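Local coordinates for phosphoacetylglucosamine mutase (Aspergillus lentulus, PDB 5O9X), which catalyses, as an N-acetylglucosamine-phosphate mutase (EC 5.4.2.3), the interconversion of the 6-phosphate and 1-phosphate of N-acetylglucosamine, at residues A[369-374]-A[386-391]; A[330-335]-A[352-357]. The protein carries 1 engineered substitution. All coordinates share one frame; numbering follows the deposited sequence.

Interaction 1: A[369-374]-A[386-391]. Unlike the reference sequence in segment 369-374: Met371 (reference Leu).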
loop_
_atom_site.group_PDB
_atom_site.type_symbol
_atom_site.label_atom_id
_atom_site.label_comp_id
_atom_site.label_asym_id
_atom_site.label_seq_id
_atom_site.Cartn_x
_atom_site.Cartn_y
_atom_site.Cartn_z
ATOM N N ALA A 369 0.870 14.061 2.542
ATOM C CA ALA A 369 1.070 14.769 3.823
ATOM C C ALA A 369 2.476 14.588 4.366
ATOM O O ALA A 369 2.997 15.471 5.101
ATOM C CB ALA A 369 0.048 14.293 4.886
ATOM N N ALA A 370 3.057 13.418 4.072
ATOM C CA ALA A 370 4.379 13.074 4.571
ATOM C C ALA A 370 5.461 13.950 3.908
ATOM O O ALA A 370 6.508 14.136 4.520
ATOM C CB ALA A 370 4.677 11.615 4.311
ATOM N N MET A 371 5.182 14.509 2.712
ATOM C CA MET A 371 6.121 15.478 2.046
ATOM C C MET A 371 6.378 16.717 2.889
ATOM O O MET A 371 7.327 17.452 2.638
ATOM C CB MET A 371 5.661 15.954 0.657
ATOM C CG MET A 371 5.106 14.932 -0.317
ATOM S SD MET A 371 6.232 14.240 -1.553
ATOM C CE MET A 371 7.198 13.080 -0.571
ATOM N N ARG A 372 5.586 16.960 3.921
ATOM C CA ARG A 372 5.779 18.181 4.701
ATOM C C ARG A 372 6.911 18.083 5.753
ATOM O O ARG A 372 7.262 19.082 6.377
ATOM C CB ARG A 372 4.442 18.646 5.293
ATOM C CG ARG A 372 3.431 18.849 4.152
ATOM C CD ARG A 372 2.165 19.640 4.454
ATOM N NE ARG A 372 2.334 20.743 5.414
ATOM C CZ ARG A 372 1.326 21.457 5.935
ATOM N NH1 ARG A 372 0.067 21.205 5.585
ATOM N NH2 ARG A 372 1.568 22.430 6.812
ATOM N N PHE A 373 7.468 16.873 5.931
ATOM C CA PHE A 373 8.489 16.601 6.955
ATOM C C PHE A 373 9.830 16.347 6.265
ATOM O O PHE A 373 9.834 15.993 5.084
ATOM C CB PHE A 373 8.047 15.365 7.780
ATOM C CG PHE A 373 6.752 15.612 8.497
ATOM C CD1 PHE A 373 6.697 16.507 9.540
ATOM C CD2 PHE A 373 5.562 14.952 8.103
ATOM C CE1 PHE A 373 5.487 16.786 10.203
ATOM C CE2 PHE A 373 4.340 15.221 8.770
ATOM C CZ PHE A 373 4.304 16.131 9.814
ATOM N N ASP A 374 10.938 16.508 7.007
ATOM C CA ASP A 374 12.266 16.053 6.544
ATOM C C ASP A 374 12.208 14.531 6.408
ATOM O O ASP A 374 12.611 13.959 5.395
ATOM C CB ASP A 374 13.391 16.432 7.589
ATOM C CG ASP A 374 13.520 17.988 7.871
ATOM O OD1 ASP A 374 13.395 18.783 6.926
ATOM O OD2 ASP A 374 13.773 18.390 9.050
ATOM N N THR A 386 5.477 3.338 4.406
ATOM C CA THR A 386 6.871 3.525 4.102
ATOM C C THR A 386 7.393 4.749 4.862
ATOM O O THR A 386 6.728 5.289 5.769
ATOM C CB THR A 386 7.184 3.527 2.560
ATOM O OG1 THR A 386 8.588 3.314 2.427
ATOM C CG2 THR A 386 6.803 4.791 1.898
ATOM N N ILE A 387 8.589 5.181 4.495
ATOM C CA ILE A 387 9.171 6.376 5.112
ATOM C C ILE A 387 9.758 7.132 3.966
ATOM O O ILE A 387 10.478 6.576 3.139
ATOM C CB ILE A 387 10.265 6.068 6.145
ATOM C CG1 ILE A 387 9.687 5.266 7.299
ATOM C CG2 ILE A 387 10.719 7.400 6.800
ATOM C CD1 ILE A 387 10.464 4.048 7.632
ATOM N N THR A 388 9.416 8.395 3.904
ATOM C CA THR A 388 9.930 9.243 2.823
ATOM C C THR A 388 10.977 10.230 3.429
ATOM O O THR A 388 10.836 10.695 4.544
ATOM C CB THR A 388 8.752 9.897 2.082
ATOM O OG1 THR A 388 9.282 10.665 1.033
ATOM C CG2 THR A 388 8.029 10.812 2.970
ATOM N N PHE A 389 12.064 10.454 2.707
ATOM C CA PHE A 389 13.135 11.394 3.142
ATOM C C PHE A 389 13.156 12.506 2.123
ATOM O O PHE A 389 13.258 12.237 0.927
ATOM C CB PHE A 389 14.475 10.683 3.146
ATOM C CG PHE A 389 14.569 9.605 4.190
ATOM C CD1 PHE A 389 15.043 9.910 5.484
ATOM C CD2 PHE A 389 14.155 8.299 3.888
ATOM C CE1 PHE A 389 15.134 8.918 6.461
ATOM C CE2 PHE A 389 14.204 7.300 4.868
ATOM C CZ PHE A 389 14.712 7.617 6.142
ATOM N N SER A 390 12.987 13.712 2.598
ATOM C CA SER A 390 13.038 14.908 1.698
ATOM C C SER A 390 14.410 15.114 1.032
ATOM O O SER A 390 15.430 14.532 1.469
ATOM C CB SER A 390 12.726 16.170 2.460
ATOM O OG SER A 390 13.795 16.581 3.332
ATOM N N GLU A 391 14.447 15.940 -0.020
ATOM C CA GLU A 391 15.737 16.318 -0.608
ATOM C C GLU A 391 16.815 16.831 0.411
ATOM O O GLU A 391 17.945 16.319 0.437
ATOM C CB GLU A 391 15.522 17.242 -1.813
ATOM C CG GLU A 391 15.005 16.524 -3.062
ATOM C CD GLU A 391 15.672 15.155 -3.334
ATOM O OE1 GLU A 391 16.914 15.111 -3.510
ATOM O OE2 GLU A 391 14.962 14.109 -3.362
#
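The carbonyl of Asp374 takes Ser390 N with the donor tilted only 16° from the carbonyl plane. This bond is short and nearly straight (Ser390 N to Asp374 O 2.8 Å, 175° at the hydrogen), and Phe389 CA adds a CH...O contact to the same oxygen at 3.5 Å. The two phenyl rings turn to other partners: Phe373 has Gly333 CA over the middle of one face, and Phe389 packs on Leu394 and Ile397 of helix 391-399. Ser390 OG has its hydrogen bond with Ala393 N, as the N-cap of that helix, while Asp374 OD2 is hydrogen-bonded to Lys331 N. In the fold, a type I turn from Ala370 to Phe373 leads out of helix 363-370 into strand 375-379, and the Asp374 bond carries on the antiparallel pairing of that strand with 385-389, two residues beyond Thr388 and Gly376. Two residues back along the strand from Ser390, Thr388 turns CG2 to Ala370 and OG1 to Met371 in the turn that follows. With OG1 anti to the backbone N (chi1 -178°), CG2 falls between that N and the carbonyl carbon, and from there it meets Ala370 CB at 3.7 Å. OG1 is met at 3.6 Å by CE of Met371, whose bent chain crosses the threonine at about a right angle.

Interaction 2: A[330-335]-A[352-357]; sequences LKIGVV and LKLPSV
Val334, Leu354 and Ile332 carry most of this contact, and Leu354 is the piece that reaches both of the others. Its CD1 methyl lies 3.7 Å from Ile332 CG2 and 4.1 Å from Val334 CG2, the side chains crossing obliquely in each case. Leu354 starts with CG beside its own backbone N, anti to the carbonyl carbon (chi1 -55°), and that turns the branched end in toward the neighbouring strand. The second methyl does different work: Leu354 CD2 sits 3.7 Å from the carbonyl oxygen of Ile332. Pro355 closes on that oxygen as well, with CD at 3.5 Å from Ile332 O. A proline nitrogen has no hydrogen to give, so the carbonyl meets ring carbon here rather than an N-H. Two residues on from Ile332, at Val334, regular pairing begins, and Val334 is gripped through both backbone groups. Its N bonds to Pro355 O at 3.0 Å and 172°, and its O receives Val357 N, also at 3.0 Å but more bent, 148°.

That alternation marks two parallel strands, the two ends of a beta-alpha-beta unit: strand 332-337, helix 342-350, then strand 356-359 at the edge of the domain III sheet. The crossover helix lies over the face that carries Val334 and Ser356, where Ile348 touches both. Leu354 and Ile332 reach helix 306-324 instead, at Ala314 and Ile317. Val335 and Val357 point to the opposite face, where both pack on Phe373. CH...O contacts fill in between the N-H bonds: Ser356 CA comes within 3.0 Å of Val334 O, a close approach, and Val335 CA lies 3.4 Å from Val357 O.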
loop_
_atom_site.group_PDB
_atom_site.type_symbol
_atom_site.label_atom_id
_atom_site.label_comp_id
_atom_site.label_asym_id
_atom_site.label_seq_id
_atom_site.Cartn_x
_atom_site.Cartn_y
_atom_site.Cartn_z
ATOM N N LEU A 330 16.872 16.740 11.221
ATOM C CA LEU A 330 15.943 15.726 10.701
ATOM C C LEU A 330 14.647 15.674 11.540
ATOM O O LEU A 330 14.393 14.703 12.248
ATOM C CB LEU A 330 16.581 14.334 10.616
ATOM C CG LEU A 330 17.738 13.987 9.675
ATOM C CD1 LEU A 330 18.156 12.552 9.998
ATOM C CD2 LEU A 330 17.337 14.080 8.211
ATOM N N LYS A 331 13.832 16.704 11.411
ATOM C CA LYS A 331 12.478 16.710 12.004
ATOM C C LYS A 331 11.560 15.566 11.407
ATOM O O LYS A 331 11.210 15.520 10.203
ATOM C CB LYS A 331 11.807 18.117 11.916
ATOM C CG LYS A 331 12.557 19.361 12.488
ATOM C CD LYS A 331 13.396 19.082 13.734
ATOM C CE LYS A 331 12.724 19.528 15.025
ATOM N NZ LYS A 331 13.493 19.025 16.206
ATOM N N ILE A 332 11.190 14.657 12.295
ATOM C CA ILE A 332 10.341 13.536 11.907
ATOM C C ILE A 332 8.865 13.887 12.149
ATOM O O ILE A 332 8.508 14.423 13.190
ATOM C CB ILE A 332 10.720 12.268 12.738
ATOM C CG1 ILE A 332 12.198 11.941 12.558
ATOM C CG2 ILE A 332 9.855 11.046 12.368
ATOM C CD1 ILE A 332 12.679 10.998 13.639
ATOM N N GLY A 333 8.008 13.481 11.242
ATOM C CA GLY A 333 6.592 13.545 11.519
ATOM C C GLY A 333 5.981 12.185 11.148
ATOM O O GLY A 333 6.502 11.460 10.264
ATOM N N VAL A 334 4.852 11.855 11.816
ATOM C CA VAL A 334 4.127 10.603 11.507
ATOM C C VAL A 334 2.730 10.880 10.909
ATOM O O VAL A 334 1.886 11.561 11.536
ATOM C CB VAL A 334 4.008 9.710 12.738
ATOM C CG1 VAL A 334 3.338 8.328 12.366
ATOM C CG2 VAL A 334 5.412 9.535 13.430
ATOM N N VAL A 335 2.463 10.310 9.735
ATOM C CA VAL A 335 1.156 10.471 9.093
ATOM C C VAL A 335 0.362 9.209 9.382
ATOM O O VAL A 335 0.904 8.103 9.224
ATOM C CB VAL A 335 1.340 10.659 7.583
ATOM C CG1 VAL A 335 -0.009 10.826 6.884
ATOM C CG2 VAL A 335 2.159 11.977 7.378
ATOM N N LEU A 352 7.069 9.735 21.897
ATOM C CA LEU A 352 8.037 10.155 20.903
ATOM C C LEU A 352 8.135 11.653 20.770
ATOM O O LEU A 352 9.169 12.184 20.234
ATOM C CB LEU A 352 7.767 9.524 19.501
ATOM C CG LEU A 352 7.592 8.002 19.426
ATOM C CD1 LEU A 352 7.271 7.549 17.993
ATOM C CD2 LEU A 352 8.870 7.359 19.970
ATOM N N LYS A 353 7.088 12.360 21.198
ATOM C CA LYS A 353 7.049 13.855 21.118
ATOM C C LYS A 353 7.235 14.328 19.687
ATOM O O LYS A 353 8.014 15.214 19.385
ATOM C CB LYS A 353 8.053 14.498 22.144
ATOM C CG LYS A 353 7.653 14.180 23.596
ATOM C CD LYS A 353 8.628 14.747 24.635
ATOM C CE LYS A 353 8.723 13.827 25.854
ATOM N NZ LYS A 353 10.150 13.410 26.048
ATOM N N LEU A 354 6.476 13.729 18.764
ATOM C CA LEU A 354 6.557 14.100 17.332
ATOM C C LEU A 354 5.206 14.591 16.877
ATOM O O LEU A 354 4.199 14.178 17.455
ATOM C CB LEU A 354 6.998 12.905 16.412
ATOM C CG LEU A 354 8.321 12.163 16.730
ATOM C CD1 LEU A 354 8.429 10.942 15.806
ATOM C CD2 LEU A 354 9.525 13.128 16.495
ATOM N N PRO A 355 5.193 15.424 15.830
ATOM C CA PRO A 355 3.889 15.768 15.289
ATOM C C PRO A 355 3.292 14.524 14.574
ATOM O O PRO A 355 4.060 13.689 14.064
ATOM C CB PRO A 355 4.219 16.877 14.282
ATOM C CG PRO A 355 5.669 16.605 13.870
ATOM C CD PRO A 355 6.279 16.241 15.222
ATOM N N SER A 356 1.960 14.395 14.615
ATOM C CA SER A 356 1.217 13.488 13.721
ATOM C C SER A 356 0.146 14.233 12.916
ATOM O O SER A 356 -0.327 15.319 13.303
ATOM C CB SER A 356 0.603 12.320 14.513
ATOM O OG SER A 356 -0.363 12.802 15.405
ATOM N N VAL A 357 -0.208 13.699 11.753
ATOM C CA VAL A 357 -1.189 14.333 10.873
ATOM C C VAL A 357 -2.126 13.164 10.511
ATOM O O VAL A 357 -1.643 12.052 10.311
ATOM C CB VAL A 357 -0.490 14.871 9.602
ATOM C CG1 VAL A 357 -1.514 15.481 8.616
ATOM C CG2 VAL A 357 0.529 15.935 10.035
#

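From the N terminus, the chain first lays down 330-335, crosses over through helix 342-350, and returns at 352-357, where interaction 2 closes a loop of 16 residues. It then runs along strand 356-359 and helix 363-370 to open interaction 1 at 369-374; strands 375-379 and 385-389 follow, and 386-391 closes that smaller loop of 11 residues. The two loops lie in series, neither nested nor crossed. Strand 375-379 sits between strands 332-337 and 385-389, so the two contacts lie toward opposite edges of one four-stranded sheet. Among other places, they meet at Phe373, where Pro355 CG sits beside CE1, and at the hydrogen bond between Asp374 and Lys331.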